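Local coordinates for protein pyridoxal 5'-phosphate synthase subunit PdxT (Thermus thermophilus, PDB 2YWD) that probably hydrolyses glutamine to glutamate and ammonia, supplying the ammonia to the PdxS subunit for synthesis of pyridoxal 5'-phosphate, at residues E49-G54 and P95-L100; R15-A20 and A42-G47; V150-R153 and V159-R162; G129-V134 and P179-Y184. All blocks are in the same frame, centred on the assembly; numbering follows the deposited sequence.

Overall arrangement
The four contacts lie in one glutaminase domain. Contact 2 comes first along the chain and packs helix 14-22 on strand 42-45 of the seven-stranded mixed sheet. Contact 1 follows, its centre about 18 Å from that of contact 2; strand 42-45 leads into its helix 50-59, and Ile53 packs on Val45 and Pro46. Contact 3, the hairpin at the antiparallel edge of that sheet, is nested in the loop closed by contact 4, their centres about 12 Å apart. Helix 180-189 of contact 4 reaches both neighbours, through His182 to His17 and through Tyr184 to Arg162. The C-terminal helix connects the parallel part of the sheet with its antiparallel extension, while contact 1 contributes to the probable glutamine site.

Contact 1: E49-G54 and P95-L100; sequences ESTTIG and PEQPRL
Gln97 and Ser50 make the polar link between the loop 95-100 and the start of helix 50-59. Gln97 NE2 donates to Ser50 OG at 3.1 Å; the bond is bent, with an angle of 138° at the hydrogen, and the hydroxyl is tilted 24° from the amide plane. Gln97 reaches it as an extended chain, CG anti to the backbone N (chi1 -177°). Its other amide atom, OE1, accepts from Arg109 NH1, which fixes the flip of the amide. Within 49-54, Glu49 is the N-cap: its OE2 accepts from Thr51 N at 3.1 Å, and its OE1 takes the Thr52 hydroxyl.

Van der Waals contacts flank this bond. Thr51 CG2 lies 3.7 Å from Gln97 OE1, the two side chains crossing at about a right angle, and Pro98 CB rests 3.6 Å from Gly54 C. Next to it the backbones come together in a CA-H...O contact, Gly54 CA to Pro98 O at 3.5 Å. A CB on Gly54 would run into that oxygen, so the close approach depends on a residue without a side chain. Pro98 O is buried with no conventional hydrogen-bond partner.

Glu49, Ser50 and Arg109 are predicted to bind L-glutamine in this class I glutamine amidotransferase. With one amide group holding both Ser50 and Arg109, Gln97 probably acts as a second-shell residue that sets the two relative to each other.

Contact 2: R15-A20 and A42-G47; sequences REHKEA and ALIVPG
His17 ND1 forms a probable hydrogen bond with His182 NE2 of helix 180-189, and His17 NE2 is bonded to Thr80 OG1, so both ring nitrogens are engaged while the ring packs on Ile44 and Pro46. Ile44 CG2 stands over the centre of one face, 3.6 Å from the ring centroid and only 3° off the normal, a clean CH-pi contact. This methyl is presented by an isoleucine whose CG2 is anti to its own backbone N, leaving CG1 beside that N (chi1 -65°); CD1, at the end of the CG1 branch, comes 4.0 Å from His17 ND1.

Helix 14-22 forms the connection of a beta-alpha-beta crossover from strand 5-8 to strand 29-31, and here it packs across strand 42-45, on the other flank of strand 5-8, in the Rossmann-like core of the glutaminase. Pro46, just past the strand end, sets its CB 3.7 Å from His17 CD2 in an oblique approach. The His17 side chain also touches Glu174, a predicted member of the charge relay system. With an alanine here, Thr80 and His182 would probably each lose a bonding partner and a gap would open above the Ile44 methyl.

Contact 3: V150-R153 and V159-R162; sequences VLAR and VLVR
The guanidinium of Arg153 carries Val150 CG1 over one face, 3.7 Å above the plane and offset toward the rim, and its NH1 bonds to Asp156 O in the turn. Val150 and Arg153 thus pack together along one strand, while across the hairpin Val150 CG2 faces Val161 CG1, a looser contact, and the backbone N of Arg153 lies near Val159 CG2.

The backbone carries most of the pairing. Leu160 O accepts from Leu151 N at 2.8 Å and, weakly, from Ala152 N. Ala152 O in turn accepts a nearly straight bond from Val159 N (2.9 Å, 174° at the hydrogen) and a weak one from Leu160 N. Each carbonyl therefore serves two successive amides. These are classic beta bulges: Leu151 and Ala152 opposite Leu160, and Val159 and Leu160 opposite Ala152. They lie in the hairpin of strands 149-154 and 157-163, which forms the antiparallel edge of the seven-stranded sheet, with strand 166-169 on its inner side.

Beside the bulges the side chains close up. Ala152 CB meets Leu160 CB at 3.7 Å. Leu160, its CG anti to the backbone N (chi1 179°), brings CD2 to 3.8 Å from Leu151 CB and also packs on Leu181 of helix 180-189. Farther along, Leu151 CD1 touches Arg162 CB at 3.8 Å. Beyond that carbon the Arg162 chain runs straight out, and its guanidinium bonds to Gly164 O and to the hydroxyl of Tyr184.

Contact 4: G129-V134 and P179-Y184; sequences GSFHGV and PRLHRY
Strand 129-134 and helix 180-184 cross at -111° with their axes 10.8 Å apart, and Phe131 and Leu181 bridge the gap where the backbones are nearest. The strand belongs to the two-stranded antiparallel hairpin 118-125/129-136; the helix is the C-terminal one of this class I glutamine amidotransferase domain, which the contact joins to the hairpin.

Leu181 CB sits over one face of the Phe131 ring, 3.9 Å from CE1, the side chains crossing at about a right angle. Phe131 reaches the helix because its CG is anti to the backbone N (chi1 -167°); Val125 and Pro173 also touch this buried side chain.

Nearer the outside, Arg180 lies alongside Phe131, the two side chains running past each other in opposite senses with guanidinium and ring planes 35° apart. The bend at chi3 turns the guanidinium toward the strand, where Ser130 O meets its edge. Arg180 NH2 also forms a salt bridge to Asp178, so one nitrogen serves both the strand carbonyl and a carboxylate just ahead of the helix. A methionine in its place is likely to leave Ser130 O and the Asp178 charge without their shared donor, weakening the tie between hairpin and helix. The bond from Arg180 NH2 to Ser130 O is short, 2.6 Å, and the nitrogen approaches nearly along the C=O axis.

Contact 1: E49-G54 and P95-L100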
loop_
_atom_site.group_PDB
_atom_site.type_symbol
_atom_site.label_atom_id
_atom_site.label_comp_id
_atom_site.label_asym_id
_atom_site.label_seq_id
_atom_site.Cartn_x
_atom_site.Cartn_y
_atom_site.Cartn_z
ATOM N N GLU A 49 -8.716 4.157 -7.162
ATOM C CA GLU A 49 -10.050 4.345 -6.604
ATOM C C GLU A 49 -10.313 3.190 -5.635
ATOM O O GLU A 49 -10.683 2.093 -6.049
ATOM C CB GLU A 49 -11.068 4.359 -7.750
ATOM C CG GLU A 49 -12.343 5.103 -7.427
ATOM C CD GLU A 49 -13.100 4.443 -6.306
ATOM O OE1 GLU A 49 -13.874 3.508 -6.592
ATOM O OE2 GLU A 49 -12.905 4.849 -5.143
ATOM N N SER A 50 -10.128 3.448 -4.341
ATOM C CA SER A 50 -10.274 2.410 -3.322
ATOM C C SER A 50 -11.564 1.596 -3.288
ATOM O O SER A 50 -11.516 0.402 -2.996
ATOM C CB SER A 50 -10.000 2.984 -1.921
ATOM O OG SER A 50 -11.024 3.867 -1.484
ATOM N N THR A 51 -12.708 2.206 -3.579
ATOM C CA THR A 51 -13.952 1.437 -3.532
ATOM C C THR A 51 -14.029 0.436 -4.686
ATOM O O THR A 51 -14.581 -0.660 -4.539
ATOM C CB THR A 51 -15.209 2.343 -3.572
ATOM O OG1 THR A 51 -15.450 2.783 -4.914
ATOM C CG2 THR A 51 -15.025 3.552 -2.661
ATOM N N THR A 52 -13.464 0.811 -5.828
ATOM C CA THR A 52 -13.465 -0.053 -7.004
ATOM C C THR A 52 -12.456 -1.189 -6.847
ATOM O O THR A 52 -12.774 -2.350 -7.107
ATOM C CB THR A 52 -13.158 0.760 -8.276
ATOM O OG1 THR A 52 -14.205 1.719 -8.479
ATOM C CG2 THR A 52 -13.060 -0.145 -9.495
ATOM N N ILE A 53 -11.240 -0.861 -6.423
ATOM C CA ILE A 53 -10.221 -1.883 -6.215
ATOM C C ILE A 53 -10.765 -2.893 -5.204
ATOM O O ILE A 53 -10.629 -4.102 -5.382
ATOM C CB ILE A 53 -8.909 -1.265 -5.688
ATOM C CG1 ILE A 53 -8.214 -0.506 -6.821
ATOM C CG2 ILE A 53 -7.987 -2.355 -5.135
ATOM C CD1 ILE A 53 -7.020 0.328 -6.371
ATOM N N GLY A 54 -11.398 -2.387 -4.150
ATOM C CA GLY A 54 -11.961 -3.272 -3.144
ATOM C C GLY A 54 -13.061 -4.165 -3.696
ATOM O O GLY A 54 -13.060 -5.379 -3.468
ATOM N N PRO A 95 -17.829 1.804 6.979
ATOM C CA PRO A 95 -17.647 0.497 7.616
ATOM C C PRO A 95 -17.844 -0.716 6.713
ATOM O O PRO A 95 -17.225 -1.756 6.929
ATOM C CB PRO A 95 -18.653 0.532 8.769
ATOM C CG PRO A 95 -19.731 1.426 8.245
ATOM C CD PRO A 95 -18.941 2.540 7.607
ATOM N N GLU A 96 -18.690 -0.586 5.698
ATOM C CA GLU A 96 -18.947 -1.713 4.811
ATOM C C GLU A 96 -18.184 -1.699 3.493
ATOM O O GLU A 96 -18.448 -2.523 2.614
ATOM C CB GLU A 96 -20.449 -1.831 4.538
ATOM C CG GLU A 96 -21.274 -2.129 5.788
ATOM C CD GLU A 96 -20.693 -3.270 6.611
ATOM O OE1 GLU A 96 -20.490 -4.373 6.054
ATOM O OE2 GLU A 96 -20.438 -3.062 7.817
ATOM N N GLN A 97 -17.231 -0.783 3.350
ATOM C CA GLN A 97 -16.459 -0.724 2.113
ATOM C C GLN A 97 -15.619 -1.988 1.943
ATOM O O GLN A 97 -14.872 -2.377 2.845
ATOM C CB GLN A 97 -15.537 0.498 2.096
ATOM C CG GLN A 97 -14.767 0.652 0.781
ATOM C CD GLN A 97 -14.040 1.978 0.673
ATOM O OE1 GLN A 97 -14.608 3.033 0.954
ATOM N NE2 GLN A 97 -12.784 1.934 0.247
ATOM N N PRO A 98 -15.735 -2.650 0.781
ATOM C CA PRO A 98 -14.975 -3.876 0.508
ATOM C C PRO A 98 -13.483 -3.614 0.695
ATOM O O PRO A 98 -12.945 -2.662 0.131
ATOM C CB PRO A 98 -15.324 -4.181 -0.946
ATOM C CG PRO A 98 -16.717 -3.631 -1.083
ATOM C CD PRO A 98 -16.621 -2.316 -0.350
ATOM N N ARG A 99 -12.821 -4.453 1.488
ATOM C CA ARG A 99 -11.394 -4.284 1.745
ATOM C C ARG A 99 -10.803 -5.532 2.379
ATOM O O ARG A 99 -11.543 -6.409 2.828
ATOM C CB ARG A 99 -11.179 -3.099 2.683
ATOM C CG ARG A 99 -11.850 -3.274 4.038
ATOM C CD ARG A 99 -11.705 -2.017 4.879
ATOM N NE ARG A 99 -12.292 -2.154 6.209
ATOM C CZ ARG A 99 -13.594 -2.096 6.469
ATOM N NH1 ARG A 99 -14.465 -1.901 5.486
ATOM N NH2 ARG A 99 -14.026 -2.222 7.720
ATOM N N LEU A 100 -9.473 -5.609 2.412
ATOM C CA LEU A 100 -8.783 -6.749 3.014
ATOM C C LEU A 100 -8.891 -6.639 4.534
ATOM O O LEU A 100 -9.262 -7.600 5.207
ATOM C CB LEU A 100 -7.305 -6.776 2.599
ATOM C CG LEU A 100 -6.466 -7.888 3.237
ATOM C CD1 LEU A 100 -7.059 -9.254 2.891
ATOM C CD2 LEU A 100 -5.027 -7.789 2.743
#

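Contact 2: R15-A20 and A42-G47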
loop_
_atom_site.group_PDB
_atom_site.type_symbol
_atom_site.label_atom_id
_atom_site.label_comp_id
_atom_site.label_asym_id
_atom_site.label_seq_id
_atom_site.Cartn_x
_atom_site.Cartn_y
_atom_site.Cartn_z
ATOM N N ARG A 15 0.620 0.944 -13.238
ATOM C CA ARG A 15 1.672 1.235 -14.212
ATOM C C ARG A 15 2.881 1.885 -13.542
ATOM O O ARG A 15 4.016 1.451 -13.736
ATOM C CB ARG A 15 1.124 2.163 -15.305
ATOM C CG ARG A 15 2.152 2.648 -16.326
ATOM C CD ARG A 15 1.492 3.614 -17.316
ATOM N NE ARG A 15 0.965 4.798 -16.639
ATOM C CZ ARG A 15 0.013 5.590 -17.126
ATOM N NH1 ARG A 15 -0.535 5.332 -18.307
ATOM N NH2 ARG A 15 -0.402 6.640 -16.428
ATOM N N GLU A 16 2.635 2.923 -12.746
ATOM C CA GLU A 16 3.713 3.633 -12.065
ATOM C C GLU A 16 4.549 2.740 -11.147
ATOM O O GLU A 16 5.759 2.940 -11.016
ATOM C CB GLU A 16 3.149 4.809 -11.261
ATOM C CG GLU A 16 2.741 6.030 -12.083
ATOM C CD GLU A 16 1.548 5.787 -12.993
ATOM O OE1 GLU A 16 0.770 4.837 -12.742
ATOM O OE2 GLU A 16 1.380 6.562 -13.958
ATOM N N HIS A 17 3.914 1.768 -10.494
ATOM C CA HIS A 17 4.655 0.862 -9.614
ATOM C C HIS A 17 5.513 -0.108 -10.427
ATOM O O HIS A 17 6.630 -0.447 -10.025
ATOM C CB HIS A 17 3.697 0.082 -8.701
ATOM C CG HIS A 17 3.301 0.830 -7.461
ATOM N ND1 HIS A 17 4.179 1.075 -6.425
ATOM C CD2 HIS A 17 2.118 1.373 -7.085
ATOM C CE1 HIS A 17 3.554 1.733 -5.465
ATOM N NE2 HIS A 17 2.302 1.927 -5.841
ATOM N N LYS A 18 4.994 -0.556 -11.567
ATOM C CA LYS A 18 5.756 -1.464 -12.422
ATOM C C LYS A 18 7.019 -0.746 -12.894
ATOM O O LYS A 18 8.099 -1.327 -12.923
ATOM C CB LYS A 18 4.927 -1.887 -13.635
ATOM C CG LYS A 18 3.668 -2.666 -13.298
ATOM C CD LYS A 18 2.935 -3.116 -14.561
ATOM C CE LYS A 18 3.675 -4.243 -15.287
ATOM N NZ LYS A 18 5.030 -3.856 -15.773
ATOM N N GLU A 19 6.868 0.522 -13.265
ATOM C CA GLU A 19 7.993 1.326 -13.727
ATOM C C GLU A 19 9.001 1.525 -12.605
ATOM O O GLU A 19 10.210 1.431 -12.820
ATOM C CB GLU A 19 7.504 2.685 -14.224
ATOM C CG GLU A 19 6.638 2.614 -15.464
ATOM C CD GLU A 19 6.037 3.956 -15.827
ATOM O OE1 GLU A 19 5.334 4.035 -16.858
ATOM O OE2 GLU A 19 6.266 4.933 -15.079
ATOM N N ALA A 20 8.502 1.799 -11.404
ATOM C CA ALA A 20 9.375 2.000 -10.258
ATOM C C ALA A 20 10.143 0.717 -9.954
ATOM O O ALA A 20 11.324 0.759 -9.602
ATOM C CB ALA A 20 8.559 2.429 -9.040
ATOM N N ALA A 42 5.705 -11.044 -2.945
ATOM C CA ALA A 42 5.280 -9.687 -2.622
ATOM C C ALA A 42 4.212 -9.180 -3.578
ATOM O O ALA A 42 4.241 -9.473 -4.775
ATOM C CB ALA A 42 6.483 -8.746 -2.651
ATOM N N LEU A 43 3.273 -8.411 -3.039
ATOM C CA LEU A 43 2.197 -7.837 -3.831
ATOM C C LEU A 43 1.998 -6.373 -3.455
ATOM O O LEU A 43 1.867 -6.041 -2.280
ATOM C CB LEU A 43 0.886 -8.592 -3.593
ATOM C CG LEU A 43 -0.348 -7.999 -4.280
ATOM C CD1 LEU A 43 -0.224 -8.167 -5.788
ATOM C CD2 LEU A 43 -1.608 -8.701 -3.775
ATOM N N ILE A 44 1.990 -5.502 -4.456
ATOM C CA ILE A 44 1.770 -4.084 -4.216
ATOM C C ILE A 44 0.354 -3.738 -4.652
ATOM O O ILE A 44 -0.068 -4.117 -5.741
ATOM C CB ILE A 44 2.738 -3.204 -5.029
ATOM C CG1 ILE A 44 4.178 -3.442 -4.565
ATOM C CG2 ILE A 44 2.353 -1.729 -4.876
ATOM C CD1 ILE A 44 5.211 -2.652 -5.350
ATOM N N VAL A 45 -0.379 -3.046 -3.788
ATOM C CA VAL A 45 -1.733 -2.608 -4.101
ATOM C C VAL A 45 -1.520 -1.113 -4.329
ATOM O O VAL A 45 -1.227 -0.367 -3.393
ATOM C CB VAL A 45 -2.693 -2.876 -2.924
ATOM C CG1 VAL A 45 -4.109 -2.460 -3.298
ATOM C CG2 VAL A 45 -2.664 -4.362 -2.570
ATOM N N PRO A 46 -1.664 -0.662 -5.586
ATOM C CA PRO A 46 -1.477 0.723 -6.033
ATOM C C PRO A 46 -2.463 1.792 -5.609
ATOM O O PRO A 46 -3.481 1.520 -4.979
ATOM C CB PRO A 46 -1.461 0.575 -7.544
ATOM C CG PRO A 46 -2.562 -0.419 -7.749
ATOM C CD PRO A 46 -2.270 -1.467 -6.669
ATOM N N GLY A 47 -2.129 3.023 -5.975
ATOM C CA GLY A 47 -3.011 4.135 -5.694
ATOM C C GLY A 47 -4.118 3.986 -6.719
ATOM O O GLY A 47 -3.957 3.267 -7.713
#

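Contact 3: V150-R153 and V159-R162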
loop_
_atom_site.group_PDB
_atom_site.type_symbol
_atom_site.label_atom_id
_atom_site.label_comp_id
_atom_site.label_asym_id
_atom_site.label_seq_id
_atom_site.Cartn_x
_atom_site.Cartn_y
_atom_site.Cartn_z
ATOM N N VAL A 150 5.394 2.865 13.310
ATOM C CA VAL A 150 5.367 4.071 12.484
ATOM C C VAL A 150 6.774 4.302 11.954
ATOM O O VAL A 150 7.697 4.563 12.724
ATOM C CB VAL A 150 4.921 5.311 13.296
ATOM C CG1 VAL A 150 4.966 6.555 12.414
ATOM C CG2 VAL A 150 3.513 5.100 13.833
ATOM N N LEU A 151 6.939 4.201 10.639
ATOM C CA LEU A 151 8.247 4.381 10.014
ATOM C C LEU A 151 8.503 5.805 9.530
ATOM O O LEU A 151 9.648 6.178 9.275
ATOM C CB LEU A 151 8.398 3.410 8.842
ATOM C CG LEU A 151 8.285 1.927 9.200
ATOM C CD1 LEU A 151 8.337 1.089 7.929
ATOM C CD2 LEU A 151 9.418 1.542 10.144
ATOM N N ALA A 152 7.441 6.597 9.397
ATOM C CA ALA A 152 7.581 7.975 8.941
ATOM C C ALA A 152 6.366 8.811 9.310
ATOM O O ALA A 152 5.237 8.313 9.335
ATOM C CB ALA A 152 7.798 8.011 7.425
ATOM N N ARG A 153 6.608 10.087 9.590
ATOM C CA ARG A 153 5.544 11.013 9.958
ATOM C C ARG A 153 5.677 12.338 9.226
ATOM O O ARG A 153 6.773 12.737 8.836
ATOM C CB ARG A 153 5.595 11.326 11.461
ATOM C CG ARG A 153 5.439 10.143 12.393
ATOM C CD ARG A 153 5.782 10.551 13.831
ATOM N NE ARG A 153 5.780 9.409 14.743
ATOM C CZ ARG A 153 4.730 8.998 15.446
ATOM N NH1 ARG A 153 3.565 9.636 15.359
ATOM N NH2 ARG A 153 4.845 7.937 16.235
ATOM N N VAL A 159 2.536 8.530 8.364
ATOM C CA VAL A 159 2.253 8.460 6.930
ATOM C C VAL A 159 2.807 7.185 6.292
ATOM O O VAL A 159 2.478 6.862 5.154
ATOM C CB VAL A 159 2.799 9.693 6.172
ATOM C CG1 VAL A 159 2.067 10.946 6.649
ATOM C CG2 VAL A 159 4.295 9.828 6.380
ATOM N N LEU A 160 3.662 6.479 7.025
ATOM C CA LEU A 160 4.225 5.207 6.560
ATOM C C LEU A 160 4.211 4.295 7.778
ATOM O O LEU A 160 4.849 4.594 8.787
ATOM C CB LEU A 160 5.661 5.364 6.052
ATOM C CG LEU A 160 6.300 4.044 5.576
ATOM C CD1 LEU A 160 5.519 3.506 4.377
ATOM C CD2 LEU A 160 7.760 4.260 5.191
ATOM N N VAL A 161 3.470 3.194 7.692
ATOM C CA VAL A 161 3.372 2.278 8.817
ATOM C C VAL A 161 3.626 0.839 8.402
ATOM O O VAL A 161 3.433 0.471 7.244
ATOM C CB VAL A 161 1.985 2.361 9.484
ATOM C CG1 VAL A 161 1.709 3.788 9.937
ATOM C CG2 VAL A 161 0.910 1.893 8.513
ATOM N N ARG A 162 4.052 0.028 9.361
ATOM C CA ARG A 162 4.344 -1.373 9.099
ATOM C C ARG A 162 3.809 -2.291 10.192
ATOM O O ARG A 162 3.869 -1.971 11.378
ATOM C CB ARG A 162 5.856 -1.574 8.958
ATOM C CG ARG A 162 6.282 -3.032 8.833
ATOM C CD ARG A 162 7.789 -3.178 8.653
ATOM N NE ARG A 162 8.187 -4.585 8.622
ATOM C CZ ARG A 162 9.427 -5.022 8.413
ATOM N NH1 ARG A 162 10.420 -4.166 8.209
ATOM N NH2 ARG A 162 9.676 -6.325 8.413
#

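Contact 4: G129-V134 and P179-Y184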
loop_
_atom_site.group_PDB
_atom_site.type_symbol
_atom_site.label_atom_id
_atom_site.label_comp_id
_atom_site.label_asym_id
_atom_site.label_seq_id
_atom_site.Cartn_x
_atom_site.Cartn_y
_atom_site.Cartn_z
ATOM N N GLY A 129 15.985 6.856 5.543
ATOM C CA GLY A 129 16.531 8.197 5.460
ATOM C C GLY A 129 15.503 9.153 4.882
ATOM O O GLY A 129 14.304 8.901 4.975
ATOM N N SER A 130 15.964 10.243 4.280
ATOM C CA SER A 130 15.057 11.227 3.694
ATOM C C SER A 130 14.419 10.706 2.408
ATOM O O SER A 130 15.111 10.200 1.530
ATOM C CB SER A 130 15.810 12.526 3.400
ATOM O OG SER A 130 14.954 13.481 2.798
ATOM N N PHE A 131 13.100 10.835 2.302
ATOM C CA PHE A 131 12.373 10.372 1.122
ATOM C C PHE A 131 11.331 11.417 0.733
ATOM O O PHE A 131 10.615 11.939 1.594
ATOM C CB PHE A 131 11.676 9.042 1.414
ATOM C CG PHE A 131 11.164 8.342 0.182
ATOM C CD1 PHE A 131 11.993 7.493 -0.546
ATOM C CD2 PHE A 131 9.866 8.557 -0.268
ATOM C CE1 PHE A 131 11.534 6.864 -1.711
ATOM C CE2 PHE A 131 9.396 7.935 -1.433
ATOM C CZ PHE A 131 10.234 7.089 -2.154
ATOM N N HIS A 132 11.248 11.717 -0.560
ATOM C CA HIS A 132 10.302 12.710 -1.062
ATOM C C HIS A 132 8.886 12.145 -1.118
ATOM O O HIS A 132 8.599 11.248 -1.912
ATOM C CB HIS A 132 10.723 13.177 -2.458
ATOM C CG HIS A 132 9.912 14.322 -2.980
ATOM N ND1 HIS A 132 9.892 15.558 -2.371
ATOM C CD2 HIS A 132 9.083 14.414 -4.047
ATOM C CE1 HIS A 132 9.086 16.363 -3.041
ATOM N NE2 HIS A 132 8.583 15.693 -4.061
ATOM N N GLY A 133 8.002 12.685 -0.282
ATOM C CA GLY A 133 6.629 12.212 -0.238
ATOM C C GLY A 133 5.659 12.986 -1.115
ATOM O O GLY A 133 5.506 14.198 -0.970
ATOM N N VAL A 134 5.002 12.273 -2.026
ATOM C CA VAL A 134 4.028 12.870 -2.932
ATOM C C VAL A 134 2.629 12.483 -2.466
ATOM O O VAL A 134 2.268 11.304 -2.461
ATOM C CB VAL A 134 4.250 12.381 -4.383
ATOM C CG1 VAL A 134 3.169 12.953 -5.302
ATOM C CG2 VAL A 134 5.639 12.817 -4.870
ATOM N N PRO A 179 13.757 4.524 -5.821
ATOM C CA PRO A 179 13.260 3.168 -5.576
ATOM C C PRO A 179 13.588 2.588 -4.202
ATOM O O PRO A 179 13.287 1.428 -3.934
ATOM C CB PRO A 179 13.925 2.374 -6.691
ATOM C CG PRO A 179 15.300 2.971 -6.691
ATOM C CD PRO A 179 15.039 4.478 -6.555
ATOM N N ARG A 180 14.188 3.392 -3.330
ATOM C CA ARG A 180 14.570 2.910 -2.008
ATOM C C ARG A 180 13.449 2.396 -1.111
ATOM O O ARG A 180 13.671 1.484 -0.314
ATOM C CB ARG A 180 15.370 3.983 -1.272
ATOM C CG ARG A 180 16.770 4.189 -1.842
ATOM C CD ARG A 180 17.501 5.233 -1.030
ATOM N NE ARG A 180 16.768 6.490 -1.056
ATOM C CZ ARG A 180 16.733 7.355 -0.051
ATOM N NH1 ARG A 180 17.393 7.101 1.073
ATOM N NH2 ARG A 180 16.035 8.475 -0.175
ATOM N N LEU A 181 12.255 2.975 -1.212
ATOM C CA LEU A 181 11.159 2.488 -0.386
ATOM C C LEU A 181 10.672 1.156 -0.960
ATOM O O LEU A 181 10.272 0.260 -0.215
ATOM C CB LEU A 181 10.018 3.516 -0.324
ATOM C CG LEU A 181 8.872 3.196 0.648
ATOM C CD1 LEU A 181 9.424 2.714 1.995
ATOM C CD2 LEU A 181 8.003 4.447 0.835
ATOM N N HIS A 182 10.717 1.018 -2.282
ATOM C CA HIS A 182 10.309 -0.237 -2.908
ATOM C C HIS A 182 11.301 -1.335 -2.531
ATOM O O HIS A 182 10.909 -2.468 -2.245
ATOM C CB HIS A 182 10.248 -0.100 -4.433
ATOM C CG HIS A 182 9.013 0.584 -4.931
ATOM N ND1 HIS A 182 8.813 1.943 -4.817
ATOM C CD2 HIS A 182 7.907 0.090 -5.538
ATOM C CE1 HIS A 182 7.639 2.258 -5.333
ATOM N NE2 HIS A 182 7.069 1.152 -5.777
ATOM N N ARG A 183 12.589 -1.002 -2.533
ATOM C CA ARG A 183 13.614 -1.984 -2.172
ATOM C C ARG A 183 13.434 -2.394 -0.710
ATOM O O ARG A 183 13.575 -3.568 -0.360
ATOM C CB ARG A 183 15.021 -1.407 -2.398
ATOM C CG ARG A 183 16.159 -2.312 -1.902
ATOM C CD ARG A 183 16.128 -3.685 -2.566
ATOM N NE ARG A 183 16.592 -3.653 -3.950
ATOM C CZ ARG A 183 16.483 -4.671 -4.799
ATOM N NH1 ARG A 183 15.916 -5.805 -4.407
ATOM N NH2 ARG A 183 16.960 -4.567 -6.031
ATOM N N TYR A 184 13.122 -1.421 0.143
ATOM C CA TYR A 184 12.897 -1.689 1.564
ATOM C C TYR A 184 11.802 -2.752 1.679
ATOM O O TYR A 184 11.908 -3.696 2.468
ATOM C CB TYR A 184 12.454 -0.404 2.272
ATOM C CG TYR A 184 12.026 -0.594 3.710
ATOM C CD1 TYR A 184 12.969 -0.730 4.730
ATOM C CD2 TYR A 184 10.676 -0.660 4.049
ATOM C CE1 TYR A 184 12.573 -0.927 6.058
ATOM C CE2 TYR A 184 10.271 -0.858 5.364
ATOM C CZ TYR A 184 11.223 -0.991 6.364
ATOM O OH TYR A 184 10.822 -1.188 7.669
#